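Local coordinates for protein lipolytic enzyme (PDB 2VPT) that catalyses, as the family 3 carbohydrate esterase domain of a larger cellulosomal enzyme, the removal of acetyl groups from xylan, at residues E30-L35 against L40-V45; S47-P52 against D57-G62; G100-T105 against I135-A140; G106-I111 against Q147-A152. One frame throughout, in Å; residues are numbered along the deposited sequence.

Contact 1 of 4, residues E30-L35 against L40-V45; sequences ELYRLL and LSIDFV. With CA (calcium ion), chain B.
Leu-35 of helix 28-37 packs onto strand 41-44, its CB 3.8 Å from Ile-42 CG1, and this is the tightly packed end of the contact. The two side chains cross at about a right angle, with Leu-35 CD1 also on the Ile-42 branch, while the other methyl, Leu-35 CD2, lies 4.0 Å from Leu-40 CD1. Next to them Leu-40 N donates to Leu-35 O at 3.1 Å, tying the turn between helix and strand. Further along, the Tyr-32 ring reaches the strand because its CG stands anti to the backbone N (chi1 -169°). Its edge does the touching: CE1 is 3.4 Å from Ile-42 O, and CD1 is 3.9 Å from Phe-44 CE2, the two rings inclined at 47° in an oblique pair. The hydroxyl end is the wetter side. There Tyr-32 OH donates to a water 2.8 Å away, which in turn donates to Ile-42 O. Helix and strand run nearly antiparallel (157°), the helix-to-strand half of a beta-alpha-beta crossover that returns the chain to pair in parallel with strand 5-12. Ile-42 and Phe-44 direct their side chains to the helix; Asp-43 points away from it, and its OD1 binds the calcium 2.4 Å off, joined by Phe-44 O. The strand's chemistry is therefore split: two residues give the helix an apolar seat, while an acid and a backbone carbonyl serve the metal.

Contact 2 of 4, residues S47-P52 against D57-G62; sequences SQRSGP and DKDHEG. With CA (calcium ion), chain B.
Glu-61 OE2 is gripped twice: Ser-47 N donates to it at 2.8 Å, nearly straight (169°) but from above the carboxylate plane, and a water donates at 2.7 Å. In one of two deposited Ser-47 conformers, OG also meets this water and His-82. Next to it Gln-48 and His-60 form the hydrogen-bonded pair of an antiparallel beta hairpin, Arg-49 and Asp-59 the non-hydrogen-bonded one. The backbone of Arg-49 also hydrogen-bonds to the second subunit. Gln-48 CB lies over one face of the His-60 ring, 3.5 Å from its centroid, a CH-pi contact, and the bent Gln-48 chain sends NE2 to Gly-62 O at 2.9 Å. With chi1 at 64°, His-60 NE2 donates to Ser-50 OG, 2.9 Å away and also hydrogen-bonded to Met-24 O, while ND1 accepts from Gly-62 N in the ring plane. In one of two deposited Arg-49 conformers, NH1 makes a tentative salt bridge to Asp-59 OD1, which lies over the guanidinium face. Asp-59 OD2 binds the calcium at 2.4 Å, and Asp-57 holds it through both oxygens. In that conformer Asp-59 would share its charge between calcium and arginine, probably linking hairpin and metal site electrostatically.

Contact 3 of 4, residues G100-T105 against I135-A140; sequences GNLNAT and IKQYNA
Leu-102 lays its two methyls against the CA, CB and ring edge of Tyr-138, where the loop leading into helix 104-117 meets the short helix 136-139 in the alpha/beta/alpha fold of this SGNH hydrolase. The innermost shell is small and apolar. The leucine is deposited in two conformers, and the one described has an unusual chi1 of -135°, so the fine detail of its methyl contacts deserves some caution. Leu-102 CD2 lies against the helix backbone itself, 3.4 Å from Tyr-138 CA, and stands 3.6 Å from Tyr-138 CB. Its twin, Leu-102 CD1, comes in at the ring edge, in the ring plane, 3.8 Å from Tyr-138 CD1. More loosely, Gln-137 CG flanks Leu-102 CD2 at 4.2 Å, its chain extended along the solvent side.

The next shell fixes the two supports. Tyr-138 has its CG anti to the backbone N (chi1 177°), which carries the ring inward from the helix; its OH is hydrogen-bonded to Ile-91 O, and Ile-68 of helix 68-82 packs against the side chain. On the loop side Asn-103 is the centre of an inverse gamma turn, marked by a weak bond from Ala-104 N to Leu-102 O at 3.0 Å. Asn-103 is also the N-cap of helix 104-117: its OD1 takes the N-H of Gly-106, and its ND2 is hydrogen-bonded to Asp-95. Within the short helix, the backbone closes through Asn-139 N donating to Ile-135 O at 2.9 Å.

Contact 4 of 4, residues G106-I111 against Q147-A152; sequences GLSNLI and QQKANA
Lys-149 and Ser-108 meet without an aromatic ring or side-chain amide between them; the flat groups, both solvent-exposed, lie within helix 142-151, away from the interface. There Gln-147 NE2 donates to Asn-151 OD1 at 2.7 Å, the acceptor lying in the Gln-147 amide plane while the donor stands above the carbonyl plane of Asn-151, 41° out of it. At the interface itself one long side chain does the bridging. Lys-149 bends at chi2 (-92°) and then runs extended toward helix 104-117, with CD passing Ile-111 CG2 at 4.0 Å. Its NZ then reaches Ser-108 OG at 2.8 Å as donor, and makes a weak second bond to the backbone O of the same serine at 3.3 Å. A salt bridge to Asp-112 gives the ammonium its stronger partner. Ile-111 also packs on strand 122-126 and on Ile-145 of helix 142-151. The contact thus joins two neighbouring helices on one face of the central sheet, their facing CA atoms no nearer than 8.6 Å, between Ile-111 and Lys-149. Lys-149 carbons pass alongside Ile-111 CG2 while the charge is carried to the serine and aspartate, so the lysine probably keeps its proton and binds the helices by both its aliphatic stem and its polar tip.

How the contacts relate
Contacts 1 and 2, with centres 12 Å apart, are two halves of one calcium site: Asp-43 and Phe-44 come from the first, Asp-57 and Asp-59 from the second, and they share both metal-bound waters. The acids crowd there, with Asp-43 OD1 3.1 Å from Asp-57 OD2, like charges that the calcium probably offsets. Contacts 3 and 4 lie across the centre of the chain, contact 1 being 29 Å from contact 3 between centres. They share helix 104-117 and touch where Tyr-138 OH packs 3.6 Å from Leu-107 CD2. Gly-62 of contact 2 lies near, without touching, a probable Ser-His-Asp catalytic triad of Ser-14, His-178 and Asp-175.

Contact 1 of 4, residues E30-L35 against L40-V45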
loop_
_atom_site.group_PDB
_atom_site.type_symbol
_atom_site.label_atom_id
_atom_site.label_comp_id
_atom_site.label_asym_id
_atom_site.label_seq_id
_atom_site.Cartn_x
_atom_site.Cartn_y
_atom_site.Cartn_z
ATOM N N GLU A 30 -15.270 1.871 1.522
ATOM C CA GLU A 30 -16.733 1.943 1.417
ATOM C C GLU A 30 -17.405 0.790 2.154
ATOM O O GLU A 30 -18.455 0.962 2.768
ATOM C CB GLU A 30 -17.150 2.008 -0.045
ATOM C CG GLU A 30 -18.648 2.086 -0.318
ATOM C CD GLU A 30 -19.286 3.362 0.184
ATOM O OE1 GLU A 30 -18.576 4.376 0.372
ATOM O OE2 GLU A 30 -20.527 3.349 0.375
ATOM N N LEU A 31 -16.826 -0.408 2.111
ATOM C CA LEU A 31 -17.485 -1.521 2.767
ATOM C C LEU A 31 -17.503 -1.330 4.281
ATOM O O LEU A 31 -18.496 -1.661 4.934
ATOM C CB LEU A 31 -16.835 -2.860 2.400
ATOM C CG LEU A 31 -17.526 -4.107 2.951
ATOM C CD1 LEU A 31 -18.977 -4.196 2.482
ATOM C CD2 LEU A 31 -16.760 -5.341 2.522
ATOM N N TYR A 32 -16.427 -0.781 4.851
ATOM C CA TYR A 32 -16.409 -0.504 6.284
ATOM C C TYR A 32 -17.545 0.447 6.656
ATOM O O TYR A 32 -18.203 0.242 7.687
ATOM C CB TYR A 32 -15.056 0.081 6.709
ATOM C CG TYR A 32 -14.880 0.148 8.205
ATOM C CD1 TYR A 32 -14.502 -0.968 8.926
ATOM C CD2 TYR A 32 -15.151 1.316 8.903
ATOM C CE1 TYR A 32 -14.370 -0.940 10.292
ATOM C CE2 TYR A 32 -15.015 1.361 10.265
ATOM C CZ TYR A 32 -14.628 0.243 10.965
ATOM O OH TYR A 32 -14.480 0.259 12.334
ATOM N N ARG A 33 -17.769 1.449 5.821
ATOM C CA ARG A 33 -18.890 2.383 6.018
ATOM C C ARG A 33 -20.217 1.650 5.996
ATOM O O ARG A 33 -21.039 1.811 6.900
ATOM C CB ARG A 33 -18.924 3.459 4.936
ATOM C CG ARG A 33 -17.792 4.464 5.009
ATOM C CD ARG A 33 -18.009 5.645 4.105
ATOM N NE ARG A 33 -19.103 6.494 4.587
ATOM C CZ ARG A 33 -19.422 7.692 4.092
ATOM N NH1 ARG A 33 -18.745 8.222 3.080
ATOM N NH2 ARG A 33 -20.440 8.362 4.618
ATOM N N LEU A 34 -20.437 0.842 4.956
ATOM C CA LEU A 34 -21.738 0.197 4.796
ATOM C C LEU A 34 -22.033 -0.750 5.933
ATOM O O LEU A 34 -23.157 -0.791 6.431
ATOM C CB LEU A 34 -21.811 -0.556 3.460
ATOM C CG LEU A 34 -21.729 0.258 2.173
ATOM C CD1 LEU A 34 -21.522 -0.624 0.933
ATOM C CD2 LEU A 34 -22.967 1.157 2.011
ATOM N N LEU A 35 -21.045 -1.524 6.352
ATOM C CA LEU A 35 -21.235 -2.492 7.415
ATOM C C LEU A 35 -21.470 -1.809 8.754
ATOM O O LEU A 35 -22.309 -2.253 9.542
ATOM C CB LEU A 35 -20.058 -3.463 7.506
ATOM C CG LEU A 35 -19.876 -4.401 6.317
ATOM C CD1 LEU A 35 -18.588 -5.197 6.520
ATOM C CD2 LEU A 35 -21.075 -5.320 6.126
ATOM N N LEU A 40 -23.224 -3.098 12.434
ATOM C CA LEU A 40 -22.249 -4.099 12.775
ATOM C C LEU A 40 -20.993 -3.452 13.330
ATOM O O LEU A 40 -20.637 -2.342 12.940
ATOM C CB LEU A 40 -21.885 -4.931 11.539
ATOM C CG LEU A 40 -23.035 -5.756 10.971
ATOM C CD1 LEU A 40 -22.604 -6.371 9.642
ATOM C CD2 LEU A 40 -23.469 -6.824 11.953
ATOM N N SER A 41 -20.358 -4.162 14.249
ATOM C CA SER A 41 -19.045 -3.817 14.779
ATOM C C SER A 41 -17.989 -4.659 14.068
ATOM O O SER A 41 -17.886 -5.851 14.305
ATOM C CB SER A 41 -18.991 -4.094 16.272
ATOM O OG SER A 41 -17.733 -3.746 16.793
ATOM N N ILE A 42 -17.227 -4.019 13.184
ATOM C CA ILE A 42 -16.271 -4.702 12.305
ATOM C C ILE A 42 -14.845 -4.353 12.699
ATOM O O ILE A 42 -14.517 -3.178 12.894
ATOM C CB ILE A 42 -16.501 -4.283 10.828
ATOM C CG1 ILE A 42 -17.922 -4.629 10.391
ATOM C CG2 ILE A 42 -15.468 -4.934 9.903
ATOM C CD1 ILE A 42 -18.313 -6.094 10.529
ATOM N N ASP A 43 -14.013 -5.376 12.805
ATOM C CA ASP A 43 -12.573 -5.228 12.950
ATOM C C ASP A 43 -11.929 -5.908 11.736
ATOM O O ASP A 43 -11.901 -7.131 11.633
ATOM C CB ASP A 43 -12.114 -5.883 14.256
ATOM C CG ASP A 43 -10.649 -5.672 14.558
ATOM O OD1 ASP A 43 -9.959 -4.910 13.834
ATOM O OD2 ASP A 43 -10.176 -6.296 15.539
ATOM N N PHE A 44 -11.450 -5.108 10.788
ATOM C CA PHE A 44 -10.627 -5.650 9.718
ATOM C C PHE A 44 -9.297 -6.039 10.327
ATOM O O PHE A 44 -8.698 -5.261 11.070
ATOM C CB PHE A 44 -10.412 -4.638 8.592
ATOM C CG PHE A 44 -11.562 -4.508 7.613
ATOM C CD1 PHE A 44 -12.242 -5.621 7.132
ATOM C CD2 PHE A 44 -11.903 -3.263 7.090
ATOM C CE1 PHE A 44 -13.258 -5.472 6.207
ATOM C CE2 PHE A 44 -12.906 -3.126 6.145
ATOM C CZ PHE A 44 -13.594 -4.226 5.710
ATOM N N VAL A 45 -8.823 -7.244 10.033
ATOM C CA VAL A 45 -7.571 -7.722 10.562
ATOM C C VAL A 45 -6.592 -8.153 9.474
ATOM O O VAL A 45 -6.980 -8.567 8.382
ATOM C CB VAL A 45 -7.804 -8.875 11.591
ATOM C CG1 VAL A 45 -8.662 -8.399 12.768
ATOM C CG2 VAL A 45 -8.424 -10.112 10.934
HETATM CA CA CA B . -8.396 -3.633 12.633
HETATM O O HOH W 1 -12.478 -1.319 13.578
HETATM O O HOH W 2 -8.210 -1.836 14.088
HETATM O O HOH W 3 -6.841 -4.938 13.907
#

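Contact 2 of 4, residues S47-P52 against D57-G62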
loop_
_atom_site.group_PDB
_atom_site.type_symbol
_atom_site.label_atom_id
_atom_site.label_comp_id
_atom_site.label_asym_id
_atom_site.label_seq_id
_atom_site.Cartn_x
_atom_site.Cartn_y
_atom_site.Cartn_z
ATOM N N SER A 47 -1.844 -7.929 8.740
ATOM C CA SER A 47 -0.650 -7.177 9.111
ATOM C C SER A 47 -0.373 -5.987 8.198
ATOM O O SER A 47 0.297 -5.034 8.620
ATOM C CB SER A 47 0.581 -8.074 9.247
ATOM O OG SER A 47 0.385 -8.997 10.306
ATOM N N GLN A 48 -0.904 -5.996 6.971
ATOM C CA GLN A 48 -0.738 -4.835 6.084
ATOM C C GLN A 48 -1.559 -3.690 6.645
ATOM O O GLN A 48 -2.514 -3.920 7.381
ATOM C CB GLN A 48 -1.264 -5.129 4.687
ATOM C CG GLN A 48 -0.633 -6.331 3.985
ATOM C CD GLN A 48 0.672 -6.009 3.352
ATOM O OE1 GLN A 48 1.682 -5.817 4.044
ATOM N NE2 GLN A 48 0.677 -5.932 2.029
ATOM N N ARG A 49 -1.192 -2.455 6.323
ATOM C CA ARG A 49 -2.016 -1.311 6.724
ATOM C C ARG A 49 -1.904 -0.222 5.674
ATOM O O ARG A 49 -0.822 0.297 5.397
ATOM C CB ARG A 49 -1.656 -0.820 8.138
ATOM C CG ARG A 49 -2.541 0.318 8.678
ATOM C CD ARG A 49 -2.934 0.233 10.195
ATOM N NE ARG A 49 -1.997 -0.453 11.083
ATOM C CZ ARG A 49 -2.289 -0.992 12.277
ATOM N NH1 ARG A 49 -3.522 -0.977 12.774
ATOM N NH2 ARG A 49 -1.333 -1.582 12.980
ATOM N N SER A 50 -3.044 0.099 5.067
ATOM C CA SER A 50 -3.101 1.122 4.043
ATOM C C SER A 50 -4.521 1.604 3.855
ATOM O O SER A 50 -5.473 0.861 4.094
ATOM C CB SER A 50 -2.563 0.611 2.707
ATOM O OG SER A 50 -3.376 -0.391 2.119
ATOM N N GLY A 51 -4.657 2.834 3.382
ATOM C CA GLY A 51 -5.955 3.385 3.119
ATOM C C GLY A 51 -5.952 4.888 3.232
ATOM O O GLY A 51 -4.997 5.474 3.733
ATOM N N PRO A 52 -7.055 5.522 2.825
ATOM C CA PRO A 52 -7.199 6.961 3.004
ATOM C C PRO A 52 -7.428 7.285 4.466
ATOM O O PRO A 52 -7.797 6.422 5.248
ATOM C CB PRO A 52 -8.453 7.272 2.206
ATOM C CG PRO A 52 -9.268 6.027 2.278
ATOM C CD PRO A 52 -8.259 4.906 2.231
ATOM N N ASP A 57 -10.241 1.768 9.927
ATOM C CA ASP A 57 -9.586 0.489 10.141
ATOM C C ASP A 57 -8.938 0.045 8.832
ATOM O O ASP A 57 -9.611 -0.426 7.902
ATOM C CB ASP A 57 -10.593 -0.551 10.636
ATOM C CG ASP A 57 -9.923 -1.803 11.156
ATOM O OD1 ASP A 57 -8.758 -2.050 10.757
ATOM O OD2 ASP A 57 -10.544 -2.553 11.960
ATOM N N LYS A 58 -7.622 0.234 8.774
ATOM C CA LYS A 58 -6.857 0.102 7.539
ATOM C C LYS A 58 -6.103 -1.233 7.448
ATOM O O LYS A 58 -5.300 -1.439 6.523
ATOM C CB LYS A 58 -5.868 1.265 7.427
ATOM C CG LYS A 58 -6.532 2.643 7.370
ATOM C CD LYS A 58 -5.500 3.791 7.550
ATOM C CE LYS A 58 -6.142 5.181 7.797
ATOM N NZ LYS A 58 -6.782 5.290 9.119
ATOM N N ASP A 59 -6.369 -2.152 8.374
ATOM C CA ASP A 59 -5.669 -3.435 8.392
ATOM C C ASP A 59 -6.185 -4.382 7.321
ATOM O O ASP A 59 -7.380 -4.427 7.045
ATOM C CB ASP A 59 -5.825 -4.105 9.751
ATOM C CG ASP A 59 -5.425 -3.198 10.889
ATOM O OD1 ASP A 59 -4.342 -2.575 10.826
ATOM O OD2 ASP A 59 -6.216 -3.097 11.852
ATOM N N HIS A 60 -5.284 -5.154 6.724
ATOM C CA HIS A 60 -5.697 -6.119 5.695
ATOM C C HIS A 60 -4.570 -7.101 5.378
ATOM O O HIS A 60 -3.461 -6.978 5.897
ATOM C CB HIS A 60 -6.147 -5.405 4.422
ATOM C CG HIS A 60 -5.073 -4.617 3.740
ATOM N ND1 HIS A 60 -4.193 -5.179 2.835
ATOM C CD2 HIS A 60 -4.737 -3.307 3.826
ATOM C CE1 HIS A 60 -3.368 -4.244 2.391
ATOM N NE2 HIS A 60 -3.680 -3.096 2.976
ATOM N N GLU A 61 -4.871 -8.077 4.512
ATOM C CA GLU A 61 -3.854 -9.000 3.959
ATOM C C GLU A 61 -3.949 -9.044 2.432
ATOM O O GLU A 61 -3.953 -10.121 1.807
ATOM C CB GLU A 61 -3.965 -10.414 4.533
ATOM C CG GLU A 61 -3.461 -10.594 5.935
ATOM C CD GLU A 61 -1.979 -10.386 6.166
ATOM O OE1 GLU A 61 -1.128 -10.198 5.248
ATOM O OE2 GLU A 61 -1.649 -10.315 7.354
ATOM N N GLY A 62 -4.013 -7.860 1.834
ATOM C CA GLY A 62 -3.901 -7.686 0.398
ATOM C C GLY A 62 -2.453 -7.464 0.027
ATOM O O GLY A 62 -1.774 -6.629 0.627
HETATM CA CA CA B . -8.396 -3.633 12.633
HETATM O O HOH W 4 -0.353 -11.532 9.383
HETATM O O HOH W 5 -6.225 0.167 11.435
HETATM O O HOH W 2 -8.210 -1.836 14.088
HETATM O O HOH W 3 -6.841 -4.938 13.907
#

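Contact 3 of 4, residues G100-T105 against I135-A140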
loop_
_atom_site.group_PDB
_atom_site.type_symbol
_atom_site.label_atom_id
_atom_site.label_comp_id
_atom_site.label_asym_id
_atom_site.label_seq_id
_atom_site.Cartn_x
_atom_site.Cartn_y
_atom_site.Cartn_z
ATOM N N GLY A 100 0.302 -17.349 -16.562
ATOM C CA GLY A 100 -0.356 -18.142 -17.628
ATOM C C GLY A 100 -0.994 -19.444 -17.149
ATOM O O GLY A 100 -0.936 -20.450 -17.851
ATOM N N ASN A 101 -1.621 -19.418 -15.966
ATOM C CA ASN A 101 -2.177 -20.601 -15.247
ATOM C C ASN A 101 -3.557 -19.962 -14.962
ATOM O O ASN A 101 -3.681 -19.205 -14.006
ATOM C CB ASN A 101 -1.244 -20.868 -14.076
ATOM C CG ASN A 101 -1.604 -22.082 -13.316
ATOM O OD1 ASN A 101 -2.146 -23.033 -13.867
ATOM N ND2 ASN A 101 -1.305 -22.081 -12.034
ATOM N N LEU A 102 -4.681 -20.351 -15.558
ATOM C CA LEU A 102 -5.942 -20.799 -14.897
ATOM C C LEU A 102 -5.963 -21.720 -13.678
ATOM O O LEU A 102 -6.221 -22.897 -13.798
ATOM C CB LEU A 102 -6.936 -21.274 -15.980
ATOM C CG LEU A 102 -8.399 -20.813 -15.871
ATOM C CD1 LEU A 102 -9.018 -21.179 -14.549
ATOM C CD2 LEU A 102 -8.494 -19.318 -16.150
ATOM N N ASN A 103 -5.784 -21.145 -12.477
ATOM C CA ASN A 103 -5.483 -21.952 -11.318
ATOM C C ASN A 103 -6.696 -22.381 -10.513
ATOM O O ASN A 103 -6.808 -22.110 -9.314
ATOM C CB ASN A 103 -4.443 -21.250 -10.444
ATOM C CG ASN A 103 -3.668 -22.205 -9.567
ATOM O OD1 ASN A 103 -3.889 -23.425 -9.595
ATOM N ND2 ASN A 103 -2.734 -21.663 -8.777
ATOM N N ALA A 104 -7.586 -23.096 -11.186
ATOM C CA ALA A 104 -8.734 -23.692 -10.551
ATOM C C ALA A 104 -8.324 -24.630 -9.426
ATOM O O ALA A 104 -8.869 -24.570 -8.328
ATOM C CB ALA A 104 -9.568 -24.420 -11.591
ATOM N N THR A 105 -7.355 -25.509 -9.684
ATOM C CA THR A 105 -6.927 -26.442 -8.658
ATOM C C THR A 105 -6.294 -25.739 -7.449
ATOM O O THR A 105 -6.535 -26.116 -6.295
ATOM C CB THR A 105 -5.947 -27.508 -9.228
ATOM O OG1 THR A 105 -6.635 -28.306 -10.197
ATOM C CG2 THR A 105 -5.438 -28.393 -8.127
ATOM N N ILE A 135 -9.716 -11.961 -17.978
ATOM C CA ILE A 135 -10.030 -12.461 -16.644
ATOM C C ILE A 135 -11.345 -13.261 -16.608
ATOM O O ILE A 135 -11.538 -14.103 -15.734
ATOM C CB ILE A 135 -10.063 -11.309 -15.612
ATOM C CG1 ILE A 135 -9.858 -11.840 -14.196
ATOM C CG2 ILE A 135 -11.403 -10.557 -15.635
ATOM C CD1 ILE A 135 -8.520 -12.431 -13.913
ATOM N N LYS A 136 -12.225 -13.025 -17.582
ATOM C CA LYS A 136 -13.504 -13.739 -17.627
ATOM C C LYS A 136 -13.310 -15.261 -17.688
ATOM O O LYS A 136 -14.123 -16.026 -17.181
ATOM C CB LYS A 136 -14.334 -13.272 -18.825
ATOM C CG LYS A 136 -14.781 -11.805 -18.766
ATOM C CD LYS A 136 -15.648 -11.456 -19.974
ATOM C CE LYS A 136 -16.052 -10.005 -19.983
ATOM N NZ LYS A 136 -16.770 -9.642 -21.239
ATOM N N GLN A 137 -12.209 -15.707 -18.289
ATOM C CA GLN A 137 -11.925 -17.127 -18.374
ATOM C C GLN A 137 -11.729 -17.754 -16.997
ATOM O O GLN A 137 -12.131 -18.887 -16.740
ATOM C CB GLN A 137 -10.673 -17.371 -19.220
ATOM C CG GLN A 137 -10.551 -18.795 -19.717
ATOM C CD GLN A 137 -9.306 -19.058 -20.549
ATOM O OE1 GLN A 137 -8.355 -18.272 -20.572
ATOM N NE2 GLN A 137 -9.308 -20.187 -21.225
ATOM N N TYR A 138 -11.083 -17.002 -16.105
ATOM C CA TYR A 138 -10.899 -17.437 -14.721
ATOM C C TYR A 138 -12.199 -17.273 -13.921
ATOM O O TYR A 138 -12.585 -18.167 -13.175
ATOM C CB TYR A 138 -9.758 -16.649 -14.070
ATOM C CG TYR A 138 -9.531 -16.960 -12.616
ATOM C CD1 TYR A 138 -9.356 -18.251 -12.176
ATOM C CD2 TYR A 138 -9.494 -15.950 -11.669
ATOM C CE1 TYR A 138 -9.151 -18.544 -10.863
ATOM C CE2 TYR A 138 -9.299 -16.232 -10.350
ATOM C CZ TYR A 138 -9.128 -17.524 -9.935
ATOM O OH TYR A 138 -8.933 -17.852 -8.610
ATOM N N ASN A 139 -12.890 -16.159 -14.113
ATOM C CA ASN A 139 -14.178 -15.957 -13.430
ATOM C C ASN A 139 -15.089 -17.167 -13.640
ATOM O O ASN A 139 -15.761 -17.621 -12.709
ATOM C CB ASN A 139 -14.897 -14.723 -13.965
ATOM C CG ASN A 139 -14.302 -13.421 -13.484
ATOM O OD1 ASN A 139 -13.449 -13.387 -12.596
ATOM N ND2 ASN A 139 -14.767 -12.329 -14.068
ATOM N N ALA A 140 -15.101 -17.700 -14.867
ATOM C CA ALA A 140 -15.998 -18.797 -15.207
ATOM C C ALA A 140 -15.866 -19.992 -14.288
ATOM O O ALA A 140 -16.854 -20.679 -14.028
ATOM C CB ALA A 140 -15.769 -19.239 -16.650
#

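Contact 4 of 4, residues G106-I111 against Q147-A152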
loop_
_atom_site.group_PDB
_atom_site.type_symbol
_atom_site.label_atom_id
_atom_site.label_comp_id
_atom_site.label_asym_id
_atom_site.label_seq_id
_atom_site.Cartn_x
_atom_site.Cartn_y
_atom_site.Cartn_z
ATOM N N GLY A 106 -5.497 -24.711 -7.716
ATOM C CA GLY A 106 -4.886 -23.934 -6.649
ATOM C C GLY A 106 -5.922 -23.257 -5.762
ATOM O O GLY A 106 -5.793 -23.284 -4.542
ATOM N N LEU A 107 -6.954 -22.687 -6.378
ATOM C CA LEU A 107 -8.026 -22.035 -5.607
ATOM C C LEU A 107 -8.760 -23.057 -4.733
ATOM O O LEU A 107 -8.999 -22.825 -3.553
ATOM C CB LEU A 107 -8.991 -21.307 -6.532
ATOM C CG LEU A 107 -10.121 -20.561 -5.814
ATOM C CD1 LEU A 107 -9.550 -19.444 -4.917
ATOM C CD2 LEU A 107 -11.118 -20.029 -6.836
ATOM N N SER A 108 -9.105 -24.200 -5.327
ATOM C CA SER A 108 -9.804 -25.256 -4.609
ATOM C C SER A 108 -8.990 -25.705 -3.411
ATOM O O SER A 108 -9.507 -25.855 -2.308
ATOM C CB SER A 108 -10.044 -26.449 -5.549
ATOM O OG SER A 108 -10.798 -27.465 -4.893
ATOM N N ASN A 109 -7.696 -25.927 -3.633
ATOM C CA ASN A 109 -6.811 -26.362 -2.564
ATOM C C ASN A 109 -6.627 -25.302 -1.476
ATOM O O ASN A 109 -6.515 -25.629 -0.303
ATOM C CB ASN A 109 -5.441 -26.790 -3.120
ATOM C CG ASN A 109 -5.516 -28.048 -3.946
ATOM O OD1 ASN A 109 -6.500 -28.798 -3.879
ATOM N ND2 ASN A 109 -4.490 -28.275 -4.753
ATOM N N LEU A 110 -6.565 -24.035 -1.884
ATOM C CA LEU A 110 -6.449 -22.945 -0.919
ATOM C C LEU A 110 -7.684 -22.844 -0.022
ATOM O O LEU A 110 -7.549 -22.636 1.170
ATOM C CB LEU A 110 -6.179 -21.628 -1.657
ATOM C CG LEU A 110 -6.150 -20.363 -0.784
ATOM C CD1 LEU A 110 -5.116 -20.485 0.332
ATOM C CD2 LEU A 110 -5.838 -19.168 -1.665
ATOM N N ILE A 111 -8.872 -23.014 -0.590
ATOM C CA ILE A 111 -10.105 -23.038 0.202
ATOM C C ILE A 111 -10.033 -24.161 1.235
ATOM O O ILE A 111 -10.288 -23.954 2.412
ATOM C CB ILE A 111 -11.357 -23.192 -0.700
ATOM C CG1 ILE A 111 -11.560 -21.918 -1.547
ATOM C CG2 ILE A 111 -12.613 -23.515 0.136
ATOM C CD1 ILE A 111 -12.485 -22.112 -2.728
ATOM N N GLN A 147 -19.377 -23.895 -5.168
ATOM C CA GLN A 147 -20.606 -24.674 -4.971
ATOM C C GLN A 147 -20.338 -26.118 -4.536
ATOM O O GLN A 147 -21.052 -26.646 -3.689
ATOM C CB GLN A 147 -21.471 -24.638 -6.219
ATOM C CG GLN A 147 -22.898 -25.161 -5.998
ATOM C CD GLN A 147 -23.684 -24.318 -5.007
ATOM O OE1 GLN A 147 -23.855 -23.108 -5.193
ATOM N NE2 GLN A 147 -24.154 -24.951 -3.944
ATOM N N GLN A 148 -19.301 -26.729 -5.106
ATOM C CA GLN A 148 -18.835 -28.079 -4.731
ATOM C C GLN A 148 -18.529 -28.177 -3.227
ATOM O O GLN A 148 -18.929 -29.121 -2.556
ATOM C CB GLN A 148 -17.591 -28.410 -5.581
ATOM C CG GLN A 148 -17.061 -29.847 -5.630
ATOM C CD GLN A 148 -16.101 -30.057 -6.820
ATOM O OE1 GLN A 148 -16.086 -29.264 -7.771
ATOM N NE2 GLN A 148 -15.314 -31.128 -6.774
ATOM N N LYS A 149 -17.855 -27.159 -2.685
ATOM C CA LYS A 149 -17.452 -27.158 -1.282
ATOM C C LYS A 149 -18.663 -26.886 -0.389
ATOM O O LYS A 149 -18.818 -27.489 0.672
ATOM C CB LYS A 149 -16.404 -26.071 -1.018
ATOM C CG LYS A 149 -15.231 -26.013 -1.987
ATOM C CD LYS A 149 -14.063 -26.825 -1.529
ATOM C CE LYS A 149 -12.916 -26.711 -2.523
ATOM N NZ LYS A 149 -12.054 -27.904 -2.474
ATOM N N ALA A 150 -19.515 -25.964 -0.824
ATOM C CA ALA A 150 -20.731 -25.622 -0.080
ATOM C C ALA A 150 -21.679 -26.818 0.020
ATOM O O ALA A 150 -22.248 -27.083 1.079
ATOM C CB ALA A 150 -21.427 -24.456 -0.733
ATOM N N ASN A 151 -21.841 -27.538 -1.084
ATOM C CA ASN A 151 -22.690 -28.739 -1.095
ATOM C C ASN A 151 -22.203 -29.802 -0.106
ATOM O O ASN A 151 -23.003 -30.594 0.408
ATOM C CB ASN A 151 -22.776 -29.324 -2.512
ATOM C CG ASN A 151 -23.566 -28.440 -3.483
ATOM O OD1 ASN A 151 -24.290 -27.525 -3.084
ATOM N ND2 ASN A 151 -23.435 -28.728 -4.770
ATOM N N ALA A 152 -20.898 -29.824 0.163
ATOM C CA ALA A 152 -20.302 -30.750 1.138
ATOM C C ALA A 152 -20.459 -30.313 2.599
ATOM O O ALA A 152 -20.126 -31.072 3.517
ATOM C CB ALA A 152 -18.838 -30.966 0.824
#